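Local coordinates for protein R.MvaI (Kocuria varians, PDB 2OA9) that is a monomeric restriction endonuclease of the MvaI/BcnI family that recognises its DNA target asymmetrically and probably cuts it with the help of divalent metal ions, at residues Ile123-Val132 with Gln196-Asn204; Leu8-Val19 with Tyr184-Asp192. One frame throughout, in Å; residues are numbered along the deposited sequence.

Contact 1 of 2, residues Ile123-Val132 with Gln196-Asn204; sequences IDIDWESQVV and QSLCRGIEN. With CD (cadmium ion), chain G.
Trp127 and Glu203 make the one direct hydrogen bond between the segments: the indole NE1 donates to OE2 over 2.9 Å, nearly straight at 166°. The carboxylate oxygen lies close to the indole plane but is approached from above its own plane, and the two flat groups stand 71° apart. Glu203 reaches this position with an extended chain beyond CG (chi2 -170°), its CG lying across Ile125 CG1 at 3.5 Å. The far rim of the indole settles on the helix, CH2 touching Cys199 CB at 3.6 Å, with Gln196 O at the ring's edge. Ile125 CG2 sits over the centre of one ring face, while Cys199 SG makes an oblique sulfur-aromatic contact and also touches Val132 CG2 at 3.7 Å. Helix 195-204 packs against strand 119-126, an outer strand of a three-stranded antiparallel sheet, and against the turn into strand 131-138, where Gln130 and Val131 facing Asp126 form a G1 beta bulge. Toward the helix segment's C-terminal end, Ile123 CG2 meets Ile202 CG2 at 3.6 Å; both branches stand opposite their own backbone nitrogens, which sets methyl against methyl. Phe152 of helix 152-162 touches Ile125 and Cys199. At the polar edge of the contact, water 1 accepts from Ile125 N and donates to Asp124 OD1 and to Glu203 OE2 (2.8 Å), bridging two carboxylates that do not touch; the cadmium on Asp124 probably offsets part of their like charge. Asp124 CB points away from the helix, but its carboxylate turns back and grips the cadmium ion with both oxygens, OD1 at 2.3 Å and OD2 at 2.6 Å. Water 2 is a further cadmium ligand and donates to Ile125 O; Asp124 and Ile125 belong to a calcium site seen in another structure of this protein.

Contact 2 of 2, residues Leu8-Val19 with Tyr184-Asp192; sequences LNLLKEAIQNVV and YNSANLFTD
Helix segment 8-19 runs roughly antiparallel to strand segment 184-192, their axes 160° apart in direction and 8.6 Å apart at closest approach, with the backbones nearest at Val19 and Tyr184. Leu189 has the largest share of the interface. Its CG lies opposite the backbone N (chi1 -177°), which presents both methyls to the helix: CD2 slides past Leu8 CD1 at 3.8 Å and also meets Leu11 CD2 at 4.0 Å, while CD1 meets Ile15 CD1 at 3.9 Å. With an alanine in its place that branched end is gone, and Leu8, Leu11 and Ile15 would probably face a gap. The other branch of Ile15, CG2, rests on Ala187 CB at 3.7 Å. Nearer the helix's C-terminal end, Val19 CG1 lies 3.6 Å from Tyr184 O, and Val18 CG1 approaches Tyr184 CD1 obliquely. The tyrosine is held from beyond the interface, its hydroxyl bonded to Ile34 O and its ring edge-to-face with Phe38 of helix 33-49. Helix 6-19 thereby covers part of a mixed sheet in which strand 179-192 pairs with strands 166-176 and 244-248, consistent with the alpha/beta core of the PDDEXK clan. Where the backbones converge, water 3 accepts from Tyr184 N at 2.8 Å and may donate to Val18 O, though it has more acceptors in reach than protons. With direct side-chain contacts that are almost wholly aliphatic, the position of the helix on the strand rests on fit rather than on directional bonds, and polar contact is confined to water where Val19 and Tyr184 come together.

Both contacts set a helix against a strand, but about 31 Å apart between centres and on different sheets: contact 1 on the edge of the three-stranded antiparallel sheet, contact 2 on the mixed sheet. They share no element, yet strand 179-192 leads straight into helix 195-204, so the chain passes from one to the other. Neither is fully buried. Contact 1 joins an apolar centre to a polar margin, where an indole N-H bond and a water bridge reach Glu203 and a cadmium ion sits on the strand side. Contact 2, with no fully exposed residue among those touching, relies on interlocking aliphatic branches and leaves its waters to the backbone at one end.

Contact 1 of 2, residues Ile123-Val132 with Gln196-Asn204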
loop_
_atom_site.group_PDB
_atom_site.type_symbol
_atom_site.label_atom_id
_atom_site.label_comp_id
_atom_site.label_asym_id
_atom_site.label_seq_id
_atom_site.Cartn_x
_atom_site.Cartn_y
_atom_site.Cartn_z
ATOM N N ILE A 123 12.349 0.897 -12.162
ATOM C CA ILE A 123 12.791 1.681 -10.999
ATOM C C ILE A 123 14.185 1.205 -10.579
ATOM O O ILE A 123 14.499 0.015 -10.596
ATOM C CB ILE A 123 11.820 1.533 -9.819
ATOM C CG1 ILE A 123 10.369 1.886 -10.232
ATOM C CG2 ILE A 123 12.290 2.375 -8.603
ATOM C CD1 ILE A 123 10.173 3.330 -10.571
ATOM N N ASP A 124 15.067 2.142 -10.301
ATOM C CA ASP A 124 16.380 1.830 -9.741
ATOM C C ASP A 124 16.590 2.636 -8.461
ATOM O O ASP A 124 16.320 3.837 -8.400
ATOM C CB ASP A 124 17.551 2.019 -10.756
ATOM C CG ASP A 124 18.818 1.400 -10.293
ATOM O OD1 ASP A 124 18.870 0.146 -10.144
ATOM O OD2 ASP A 124 19.824 2.084 -9.988
ATOM N N ILE A 125 17.114 1.985 -7.433
ATOM C CA ILE A 125 17.400 2.671 -6.188
ATOM C C ILE A 125 18.824 3.216 -6.219
ATOM O O ILE A 125 19.785 2.476 -6.288
ATOM C CB ILE A 125 17.178 1.759 -4.938
ATOM C CG1 ILE A 125 15.875 0.968 -4.990
ATOM C CG2 ILE A 125 17.228 2.621 -3.680
ATOM C CD1 ILE A 125 14.553 1.783 -4.996
ATOM N N ASP A 126 18.946 4.536 -6.149
ATOM C CA ASP A 126 20.232 5.210 -6.062
ATOM C C ASP A 126 20.534 5.384 -4.573
ATOM O O ASP A 126 20.315 6.440 -4.026
ATOM C CB ASP A 126 20.127 6.546 -6.801
ATOM C CG ASP A 126 21.421 7.256 -6.943
ATOM O OD1 ASP A 126 22.423 6.882 -6.237
ATOM O OD2 ASP A 126 21.497 8.212 -7.735
ATOM N N TRP A 127 21.054 4.337 -3.953
ATOM C CA TRP A 127 21.220 4.320 -2.498
ATOM C C TRP A 127 22.161 5.427 -1.994
ATOM O O TRP A 127 21.932 6.015 -0.933
ATOM C CB TRP A 127 21.732 2.943 -2.030
ATOM C CG TRP A 127 20.735 1.815 -2.169
ATOM C CD1 TRP A 127 20.666 0.884 -3.185
ATOM C CD2 TRP A 127 19.673 1.480 -1.258
ATOM N NE1 TRP A 127 19.617 0.029 -2.958
ATOM C CE2 TRP A 127 19.007 0.356 -1.778
ATOM C CE3 TRP A 127 19.230 2.004 -0.035
ATOM C CZ2 TRP A 127 17.895 -0.205 -1.154
ATOM C CZ3 TRP A 127 18.141 1.421 0.579
ATOM C CH2 TRP A 127 17.507 0.335 0.033
ATOM N N GLU A 128 23.215 5.706 -2.749
ATOM C CA GLU A 128 24.206 6.701 -2.327
ATOM C C GLU A 128 23.643 8.115 -2.333
ATOM O O GLU A 128 23.950 8.913 -1.467
ATOM C CB GLU A 128 25.457 6.635 -3.198
ATOM C CG GLU A 128 26.572 7.607 -2.784
ATOM C CD GLU A 128 27.175 7.339 -1.407
ATOM O OE1 GLU A 128 26.987 6.226 -0.845
ATOM O OE2 GLU A 128 27.875 8.247 -0.886
ATOM N N SER A 129 22.814 8.431 -3.317
ATOM C CA SER A 129 22.162 9.732 -3.366
ATOM C C SER A 129 20.834 9.743 -2.597
ATOM O O SER A 129 20.217 10.786 -2.475
ATOM C CB SER A 129 21.968 10.173 -4.817
ATOM O OG SER A 129 23.259 10.299 -5.415
ATOM N N GLN A 130 20.425 8.595 -2.070
ATOM C CA GLN A 130 19.159 8.468 -1.355
ATOM C C GLN A 130 18.000 8.959 -2.186
ATOM O O GLN A 130 17.182 9.747 -1.722
ATOM C CB GLN A 130 19.195 9.240 -0.029
ATOM C CG GLN A 130 20.364 8.947 0.841
ATOM C CD GLN A 130 19.987 8.107 2.010
ATOM O OE1 GLN A 130 19.745 8.630 3.107
ATOM N NE2 GLN A 130 19.921 6.795 1.797
ATOM N N VAL A 131 17.938 8.508 -3.439
ATOM C CA VAL A 131 16.760 8.756 -4.273
ATOM C C VAL A 131 16.356 7.465 -4.994
ATOM O O VAL A 131 17.146 6.583 -5.204
ATOM C CB VAL A 131 16.962 9.897 -5.291
ATOM C CG1 VAL A 131 17.477 11.168 -4.572
ATOM C CG2 VAL A 131 17.899 9.472 -6.396
ATOM N N VAL A 132 15.093 7.403 -5.358
ATOM C CA VAL A 132 14.506 6.321 -6.139
ATOM C C VAL A 132 14.260 6.874 -7.530
ATOM O O VAL A 132 13.459 7.815 -7.684
ATOM C CB VAL A 132 13.177 5.872 -5.482
ATOM C CG1 VAL A 132 12.446 4.856 -6.311
ATOM C CG2 VAL A 132 13.421 5.372 -4.073
ATOM N N GLN A 196 13.845 2.067 3.922
ATOM C CA GLN A 196 14.812 1.091 3.441
ATOM C C GLN A 196 14.133 -0.202 3.003
ATOM O O GLN A 196 14.490 -0.778 1.980
ATOM C CB GLN A 196 15.862 0.788 4.508
ATOM C CG GLN A 196 16.851 1.904 4.699
ATOM C CD GLN A 196 16.283 3.049 5.529
ATOM O OE1 GLN A 196 15.311 2.873 6.288
ATOM N NE2 GLN A 196 16.886 4.228 5.386
ATOM N N SER A 197 13.132 -0.638 3.766
ATOM C CA SER A 197 12.413 -1.866 3.426
ATOM C C SER A 197 11.549 -1.637 2.185
ATOM O O SER A 197 11.425 -2.503 1.324
ATOM C CB SER A 197 11.524 -2.292 4.581
ATOM O OG SER A 197 12.248 -2.802 5.659
ATOM N N LEU A 198 10.971 -0.448 2.095
ATOM C CA LEU A 198 10.208 -0.077 0.923
ATOM C C LEU A 198 11.046 -0.189 -0.316
ATOM O O LEU A 198 10.625 -0.750 -1.312
ATOM C CB LEU A 198 9.672 1.346 1.071
ATOM C CG LEU A 198 8.964 1.941 -0.141
ATOM C CD1 LEU A 198 7.585 1.354 -0.216
ATOM C CD2 LEU A 198 8.881 3.473 -0.093
ATOM N N CYS A 199 12.243 0.386 -0.262
ATOM C CA CYS A 199 13.120 0.374 -1.407
ATOM C C CYS A 199 13.639 -1.029 -1.718
ATOM O O CYS A 199 13.747 -1.364 -2.884
ATOM C CB CYS A 199 14.272 1.327 -1.184
ATOM S SG CYS A 199 13.764 3.076 -1.209
ATOM N N ARG A 200 13.931 -1.838 -0.701
ATOM C CA ARG A 200 14.295 -3.236 -0.957
ATOM C C ARG A 200 13.164 -3.966 -1.659
ATOM O O ARG A 200 13.360 -4.715 -2.604
ATOM C CB ARG A 200 14.664 -4.007 0.321
ATOM C CG ARG A 200 15.952 -3.587 0.973
ATOM C CD ARG A 200 16.309 -4.517 2.176
ATOM N NE ARG A 200 15.315 -4.542 3.274
ATOM C CZ ARG A 200 14.284 -5.435 3.443
ATOM N NH1 ARG A 200 14.068 -6.417 2.614
ATOM N NH2 ARG A 200 13.466 -5.355 4.491
ATOM N N GLY A 201 11.949 -3.692 -1.237
ATOM C CA GLY A 201 10.796 -4.334 -1.830
ATOM C C GLY A 201 10.564 -3.985 -3.279
ATOM O O GLY A 201 10.183 -4.829 -4.053
ATOM N N ILE A 202 10.853 -2.726 -3.634
ATOM C CA ILE A 202 10.865 -2.339 -5.046
ATOM C C ILE A 202 11.936 -3.105 -5.833
ATOM O O ILE A 202 11.661 -3.700 -6.863
ATOM C CB ILE A 202 11.021 -0.791 -5.179
ATOM C CG1 ILE A 202 9.790 -0.082 -4.616
ATOM C CG2 ILE A 202 11.212 -0.412 -6.673
ATOM C CD1 ILE A 202 9.953 1.410 -4.416
ATOM N N GLU A 203 13.178 -3.139 -5.325
ATOM C CA GLU A 203 14.271 -3.876 -5.979
ATOM C C GLU A 203 13.924 -5.350 -6.186
ATOM O O GLU A 203 14.281 -5.957 -7.190
ATOM C CB GLU A 203 15.556 -3.859 -5.116
ATOM C CG GLU A 203 16.134 -2.505 -4.867
ATOM C CD GLU A 203 17.507 -2.588 -4.222
ATOM O OE1 GLU A 203 17.699 -3.310 -3.200
ATOM O OE2 GLU A 203 18.418 -1.886 -4.711
ATOM N N ASN A 204 13.251 -5.926 -5.195
ATOM C CA ASN A 204 12.903 -7.366 -5.195
ATOM C C ASN A 204 11.770 -7.726 -6.148
ATOM O O ASN A 204 11.584 -8.884 -6.444
ATOM C CB ASN A 204 12.509 -7.803 -3.793
ATOM C CG ASN A 204 13.682 -7.720 -2.804
ATOM O OD1 ASN A 204 14.837 -7.623 -3.217
ATOM N ND2 ASN A 204 13.380 -7.731 -1.530
HETATM CD CD CD G . 21.082 -0.150 -9.633
HETATM O O HOH W 1 17.996 -0.822 -7.271
HETATM O O HOH W 2 20.798 0.385 -7.481
#

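Contact 2 of 2, residues Leu8-Val19 with Tyr184-Asp192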
loop_
_atom_site.group_PDB
_atom_site.type_symbol
_atom_site.label_atom_id
_atom_site.label_comp_id
_atom_site.label_asym_id
_atom_site.label_seq_id
_atom_site.Cartn_x
_atom_site.Cartn_y
_atom_site.Cartn_z
ATOM N N LEU A 8 -0.533 1.923 20.951
ATOM C CA LEU A 8 -0.251 0.563 20.600
ATOM C C LEU A 8 -0.506 -0.390 21.750
ATOM O O LEU A 8 -0.985 -1.508 21.544
ATOM C CB LEU A 8 1.203 0.465 20.112
ATOM C CG LEU A 8 1.604 -0.893 19.553
ATOM C CD1 LEU A 8 0.655 -1.366 18.450
ATOM C CD2 LEU A 8 3.011 -0.851 19.037
ATOM N N ASN A 9 -0.176 0.007 22.978
ATOM C CA ASN A 9 -0.464 -0.836 24.121
ATOM C C ASN A 9 -1.946 -1.188 24.175
ATOM O O ASN A 9 -2.300 -2.354 24.386
ATOM C CB ASN A 9 -0.020 -0.141 25.413
ATOM C CG ASN A 9 -0.530 -0.845 26.721
ATOM O OD1 ASN A 9 -0.076 -1.904 27.045
ATOM N ND2 ASN A 9 -1.411 -0.199 27.433
ATOM N N LEU A 10 -2.789 -0.191 23.982
ATOM C CA LEU A 10 -4.253 -0.387 24.019
ATOM C C LEU A 10 -4.769 -1.225 22.842
ATOM O O LEU A 10 -5.609 -2.085 23.009
ATOM C CB LEU A 10 -5.008 0.963 24.069
ATOM C CG LEU A 10 -4.857 1.651 25.430
ATOM C CD1 LEU A 10 -5.362 3.084 25.388
ATOM C CD2 LEU A 10 -5.553 0.866 26.545
ATOM N N LEU A 11 -4.257 -0.961 21.649
ATOM C CA LEU A 11 -4.638 -1.717 20.473
ATOM C C LEU A 11 -4.249 -3.174 20.613
ATOM O O LEU A 11 -5.067 -4.055 20.325
ATOM C CB LEU A 11 -4.077 -1.067 19.216
ATOM C CG LEU A 11 -4.295 -1.862 17.910
ATOM C CD1 LEU A 11 -5.794 -1.991 17.668
ATOM C CD2 LEU A 11 -3.524 -1.175 16.817
ATOM N N LYS A 12 -3.026 -3.442 21.067
ATOM C CA LYS A 12 -2.589 -4.827 21.281
ATOM C C LYS A 12 -3.468 -5.500 22.328
ATOM O O LYS A 12 -3.811 -6.650 22.155
ATOM C CB LYS A 12 -1.117 -4.962 21.652
ATOM C CG LYS A 12 -0.165 -4.557 20.563
ATOM C CD LYS A 12 1.269 -4.560 21.088
ATOM C CE LYS A 12 2.328 -4.264 20.036
ATOM N NZ LYS A 12 3.614 -3.817 20.616
ATOM N N GLU A 13 -3.772 -4.794 23.416
ATOM C CA GLU A 13 -4.647 -5.336 24.448
ATOM C C GLU A 13 -6.017 -5.689 23.895
ATOM O O GLU A 13 -6.554 -6.750 24.211
ATOM C CB GLU A 13 -4.722 -4.384 25.650
ATOM C CG GLU A 13 -5.718 -4.773 26.740
ATOM C CD GLU A 13 -5.644 -3.910 27.987
ATOM O OE1 GLU A 13 -4.996 -2.849 27.971
ATOM O OE2 GLU A 13 -6.238 -4.342 29.019
ATOM N N ALA A 14 -6.558 -4.802 23.073
ATOM C CA ALA A 14 -7.868 -5.010 22.462
ATOM C C ALA A 14 -7.848 -6.258 21.568
ATOM O O ALA A 14 -8.739 -7.099 21.649
ATOM C CB ALA A 14 -8.293 -3.779 21.683
ATOM N N ILE A 15 -6.842 -6.372 20.714
ATOM C CA ILE A 15 -6.734 -7.538 19.824
ATOM C C ILE A 15 -6.499 -8.825 20.633
ATOM O O ILE A 15 -7.082 -9.864 20.354
ATOM C CB ILE A 15 -5.644 -7.299 18.788
ATOM C CG1 ILE A 15 -6.064 -6.209 17.812
ATOM C CG2 ILE A 15 -5.292 -8.569 18.041
ATOM C CD1 ILE A 15 -4.956 -5.693 16.922
ATOM N N GLN A 16 -5.672 -8.760 21.666
ATOM C CA GLN A 16 -5.425 -9.883 22.522
ATOM C C GLN A 16 -6.716 -10.353 23.209
ATOM O O GLN A 16 -6.934 -11.552 23.342
ATOM C CB GLN A 16 -4.361 -9.515 23.560
ATOM C CG GLN A 16 -3.975 -10.694 24.442
ATOM C CD GLN A 16 -3.044 -11.646 23.748
ATOM O OE1 GLN A 16 -1.873 -11.310 23.529
ATOM N NE2 GLN A 16 -3.544 -12.839 23.387
ATOM N N ASN A 17 -7.571 -9.424 23.622
ATOM C CA ASN A 17 -8.828 -9.764 24.235
ATOM C C ASN A 17 -9.797 -10.391 23.268
ATOM O O ASN A 17 -10.539 -11.280 23.655
ATOM C CB ASN A 17 -9.498 -8.538 24.851
ATOM C CG ASN A 17 -8.787 -8.040 26.115
ATOM O OD1 ASN A 17 -7.972 -8.741 26.712
ATOM N ND2 ASN A 17 -9.100 -6.839 26.514
ATOM N N VAL A 18 -9.807 -9.937 22.016
ATOM C CA VAL A 18 -10.682 -10.569 21.027
ATOM C C VAL A 18 -10.176 -12.002 20.760
ATOM O O VAL A 18 -10.941 -12.991 20.787
ATOM C CB VAL A 18 -10.742 -9.734 19.719
ATOM C CG1 VAL A 18 -11.444 -10.552 18.614
ATOM C CG2 VAL A 18 -11.422 -8.447 19.922
ATOM N N VAL A 19 -8.876 -12.164 20.537
ATOM C CA VAL A 19 -8.335 -13.497 20.228
ATOM C C VAL A 19 -8.603 -14.468 21.379
ATOM O O VAL A 19 -9.079 -15.590 21.167
ATOM C CB VAL A 19 -6.831 -13.424 19.878
ATOM C CG1 VAL A 19 -6.216 -14.795 19.848
ATOM C CG2 VAL A 19 -6.626 -12.787 18.536
ATOM N N TYR A 184 -11.075 -16.694 16.819
ATOM C CA TYR A 184 -9.876 -16.218 16.160
ATOM C C TYR A 184 -8.613 -16.897 16.654
ATOM O O TYR A 184 -8.347 -16.966 17.857
ATOM C CB TYR A 184 -9.826 -14.675 16.287
ATOM C CG TYR A 184 -11.019 -14.051 15.554
ATOM C CD1 TYR A 184 -12.192 -13.784 16.241
ATOM C CD2 TYR A 184 -10.964 -13.794 14.196
ATOM C CE1 TYR A 184 -13.299 -13.309 15.580
ATOM C CE2 TYR A 184 -12.067 -13.331 13.521
ATOM C CZ TYR A 184 -13.234 -13.082 14.213
ATOM O OH TYR A 184 -14.345 -12.601 13.536
ATOM N N ASN A 185 -7.828 -17.400 15.728
ATOM C CA ASN A 185 -6.619 -18.108 16.066
ATOM C C ASN A 185 -5.518 -17.176 16.508
ATOM O O ASN A 185 -4.799 -17.470 17.459
ATOM C CB ASN A 185 -6.098 -18.905 14.858
ATOM C CG ASN A 185 -7.097 -19.901 14.344
ATOM O OD1 ASN A 185 -7.676 -20.666 15.122
ATOM N ND2 ASN A 185 -7.315 -19.893 13.022
ATOM N N SER A 186 -5.336 -16.127 15.721
ATOM C CA SER A 186 -4.249 -15.182 15.902
ATOM C C SER A 186 -4.492 -13.989 15.055
ATOM O O SER A 186 -5.410 -13.989 14.221
ATOM C CB SER A 186 -2.890 -15.783 15.521
ATOM O OG SER A 186 -2.797 -16.099 14.142
ATOM N N ALA A 187 -3.679 -12.971 15.285
ATOM C CA ALA A 187 -3.693 -11.764 14.489
ATOM C C ALA A 187 -2.241 -11.337 14.262
ATOM O O ALA A 187 -1.447 -11.301 15.178
ATOM C CB ALA A 187 -4.529 -10.673 15.153
ATOM N N ASN A 188 -1.890 -11.023 13.022
ATOM C CA ASN A 188 -0.624 -10.441 12.665
ATOM C C ASN A 188 -0.854 -8.951 12.482
ATOM O O ASN A 188 -1.530 -8.515 11.536
ATOM C CB ASN A 188 -0.103 -11.028 11.353
ATOM C CG ASN A 188 0.263 -12.462 11.475
ATOM O OD1 ASN A 188 -0.617 -13.312 11.652
ATOM N ND2 ASN A 188 1.532 -12.766 11.288
ATOM N N LEU A 189 -0.318 -8.162 13.413
ATOM C CA LEU A 189 -0.518 -6.708 13.431
ATOM C C LEU A 189 0.718 -6.041 12.833
ATOM O O LEU A 189 1.795 -6.050 13.409
ATOM C CB LEU A 189 -0.728 -6.200 14.875
ATOM C CG LEU A 189 -1.018 -4.705 14.975
ATOM C CD1 LEU A 189 -2.316 -4.293 14.367
ATOM C CD2 LEU A 189 -0.938 -4.241 16.478
ATOM N N PHE A 190 0.515 -5.469 11.653
ATOM C CA PHE A 190 1.520 -4.685 10.942
ATOM C C PHE A 190 1.538 -3.331 11.623
ATOM O O PHE A 190 0.490 -2.669 11.732
ATOM C CB PHE A 190 1.085 -4.529 9.474
ATOM C CG PHE A 190 1.765 -3.387 8.752
ATOM C CD1 PHE A 190 3.031 -3.551 8.225
ATOM C CD2 PHE A 190 1.155 -2.165 8.613
ATOM C CE1 PHE A 190 3.660 -2.511 7.552
ATOM C CE2 PHE A 190 1.774 -1.138 7.939
ATOM C CZ PHE A 190 3.015 -1.323 7.390
ATOM N N THR A 191 2.723 -2.869 12.012
ATOM C CA THR A 191 2.872 -1.591 12.746
ATOM C C THR A 191 3.804 -0.563 12.110
ATOM O O THR A 191 3.832 0.600 12.536
ATOM C CB THR A 191 3.340 -1.826 14.208
ATOM O OG1 THR A 191 4.627 -2.454 14.232
ATOM C CG2 THR A 191 2.433 -2.752 15.001
ATOM N N ASP A 192 4.606 -0.949 11.134
ATOM C CA ASP A 192 5.589 -0.027 10.551
ATOM C C ASP A 192 6.196 -0.602 9.304
ATOM O O ASP A 192 6.255 -1.822 9.117
ATOM C CB ASP A 192 6.697 0.350 11.530
ATOM C CG ASP A 192 7.490 1.580 11.072
ATOM O OD1 ASP A 192 6.879 2.528 10.500
ATOM O OD2 ASP A 192 8.738 1.645 11.224
HETATM O O HOH W 3 -11.647 -15.581 19.379
HETATM O O HOH W 4 -8.693 -17.862 20.241
#